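Local atomic coordinates of dihydrodipicolinate synthase (Bacteroides thetaiotaomicron, PDB entry 4XKY), a protein that probably acts as a Schiff-base-forming lyase of the dihydrodipicolinate synthase/N-acetylneuraminate lyase family, a tetrameric TIM-barrel enzyme. Residues A[247-252]-A[260-265]. Sequence-based numbering, arbitrary orientation.
Sequences TIYTVG and KGLKCA
Ile248 and Gly261 meet backbone to backbone: the carbonyl O of Ile248 lies 3.5 Å from Gly261 CA and accepts a CA-H...O contact with an angle of 156° at the hydrogen. Gly261 turns its CA, which carries no side chain, to the loop, and the CA atoms of Tyr249 and Gly261 come to 5.3 Å. The Ile248 side chain reaches the next turn of the helix through CG2. This methyl, set anti to the backbone N by a CG1 torsion of -55°, lies over the Gly261 carbonyl, 3.8 Å from its O, and 4.2 Å from Ala265 CB. That Gly261 O is already used inside the helix, taking the N-H of Ala265. Next along the loop, Tyr249 CE1 comes within 4.2 Å of Leu262 CD1, the methyl meeting the ring obliquely.

In the second shell, Tyr249 is held at both ends: its OH is hydrogen-bonded to Glu193 and its backbone O to Ser257, while Tyr258 stacks edge-to-face with its ring. Helix 285-298 meets Ile248 through Ala294, and Met214 touches both Tyr249 and Ala265.

The contact closes the connection between helices 231-247 and 257-268, in the helical region that follows the last barrel strand. Leu262 extends it toward the barrel, its side chain about 4 Å from that of Thr48, a predicted pyruvate-binding residue. With no conventional hydrogen bond across the interface, cohesion between the two segments rests on close apolar contact and one CH...O interaction, while the polar bonds that fix Tyr249 are made to residues beyond them.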
loop_
_atom_site.group_PDB
_atom_site.type_symbol
_atom_site.label_atom_id
_atom_site.label_comp_id
_atom_site.label_asym_id
_atom_site.label_seq_id
_atom_site.Cartn_x
_atom_site.Cartn_y
_atom_site.Cartn_z
ATOM N N THR A 247 10.194 24.284 -8.220
ATOM C CA THR A 247 10.553 24.651 -9.602
ATOM C C THR A 247 11.710 23.865 -10.211
ATOM O O THR A 247 11.771 23.756 -11.425
ATOM C CB THR A 247 10.865 26.156 -9.785
ATOM O OG1 THR A 247 12.021 26.549 -9.006
ATOM C CG2 THR A 247 9.643 27.005 -9.426
ATOM N N ILE A 248 12.632 23.335 -9.409
ATOM C CA ILE A 248 13.712 22.520 -9.977
ATOM C C ILE A 248 13.369 21.046 -9.968
ATOM O O ILE A 248 13.878 20.294 -10.796
ATOM C CB ILE A 248 15.070 22.712 -9.245
ATOM C CG1 ILE A 248 15.489 24.169 -9.185
ATOM C CG2 ILE A 248 16.200 21.909 -9.913
ATOM C CD1 ILE A 248 15.753 24.806 -10.533
ATOM N N TYR A 249 12.564 20.594 -9.009
ATOM C CA TYR A 249 12.375 19.173 -8.848
ATOM C C TYR A 249 11.084 18.689 -9.494
ATOM O O TYR A 249 10.790 17.505 -9.412
ATOM C CB TYR A 249 12.372 18.788 -7.378
ATOM C CG TYR A 249 13.617 19.181 -6.603
ATOM C CD1 TYR A 249 14.868 19.348 -7.237
ATOM C CD2 TYR A 249 13.552 19.366 -5.231
ATOM C CE1 TYR A 249 15.997 19.703 -6.505
ATOM C CE2 TYR A 249 14.673 19.716 -4.496
ATOM C CZ TYR A 249 15.887 19.887 -5.131
ATOM O OH TYR A 249 16.986 20.223 -4.387
ATOM N N THR A 250 10.321 19.566 -10.151
ATOM C CA THR A 250 8.964 19.177 -10.632
ATOM C C THR A 250 8.809 19.163 -12.156
ATOM O O THR A 250 7.702 19.106 -12.652
ATOM C CB THR A 250 7.896 20.130 -10.072
ATOM O OG1 THR A 250 8.270 21.482 -10.394
ATOM C CG2 THR A 250 7.775 19.977 -8.546
ATOM N N VAL A 251 9.901 19.200 -12.906
ATOM C CA VAL A 251 9.805 19.271 -14.361
ATOM C C VAL A 251 9.500 17.942 -15.040
ATOM O O VAL A 251 8.805 17.904 -16.048
ATOM C CB VAL A 251 11.066 19.868 -14.971
ATOM C CG1 VAL A 251 11.050 19.703 -16.483
ATOM C CG2 VAL A 251 11.128 21.340 -14.589
ATOM N N GLY A 252 10.040 16.860 -14.534
ATOM C CA GLY A 252 9.707 15.573 -15.118
ATOM C C GLY A 252 8.206 15.284 -15.153
ATOM O O GLY A 252 7.433 15.786 -14.330
ATOM N N LYS A 260 16.571 14.043 -12.068
ATOM C CA LYS A 260 16.800 14.614 -13.372
ATOM C C LYS A 260 16.991 16.120 -13.310
ATOM O O LYS A 260 17.812 16.664 -14.015
ATOM C CB LYS A 260 15.660 14.253 -14.311
ATOM C CG LYS A 260 15.724 12.807 -14.723
ATOM C CD LYS A 260 14.375 12.197 -15.034
ATOM C CE LYS A 260 14.042 12.160 -16.485
ATOM N NZ LYS A 260 13.307 10.890 -16.735
ATOM N N GLY A 261 16.180 16.781 -12.495
ATOM C CA GLY A 261 16.255 18.210 -12.337
ATOM C C GLY A 261 17.526 18.647 -11.659
ATOM O O GLY A 261 18.210 19.563 -12.141
ATOM N N LEU A 262 17.838 18.012 -10.535
ATOM C CA LEU A 262 19.093 18.273 -9.837
ATOM C C LEU A 262 20.291 18.123 -10.753
ATOM O O LEU A 262 21.115 19.001 -10.864
ATOM C CB LEU A 262 19.255 17.288 -8.692
ATOM C CG LEU A 262 20.362 17.544 -7.694
ATOM C CD1 LEU A 262 20.127 18.877 -7.021
ATOM C CD2 LEU A 262 20.374 16.434 -6.650
ATOM N N LYS A 263 20.377 16.996 -11.440
ATOM C CA LYS A 263 21.511 16.767 -12.327
ATOM C C LYS A 263 21.531 17.746 -13.528
ATOM O O LYS A 263 22.589 18.225 -13.923
ATOM C CB LYS A 263 21.562 15.304 -12.770
ATOM C CG LYS A 263 22.207 14.368 -11.755
ATOM C CD LYS A 263 22.637 13.083 -12.448
ATOM C CE LYS A 263 23.607 12.284 -11.610
ATOM N NZ LYS A 263 24.075 11.031 -12.279
ATOM N N CYS A 264 20.366 18.041 -14.099
ATOM C CA CYS A 264 20.280 19.038 -15.158
ATOM C C CYS A 264 20.830 20.394 -14.646
ATOM O O CYS A 264 21.703 21.031 -15.280
ATOM C CB CYS A 264 18.837 19.173 -15.611
ATOM S SG CYS A 264 18.656 20.255 -17.021
ATOM N N ALA A 265 20.350 20.802 -13.471
ATOM C CA ALA A 265 20.792 22.060 -12.879
ATOM C C ALA A 265 22.296 22.071 -12.639
ATOM O O ALA A 265 22.925 23.082 -12.938
ATOM C CB ALA A 265 20.071 22.353 -11.583
#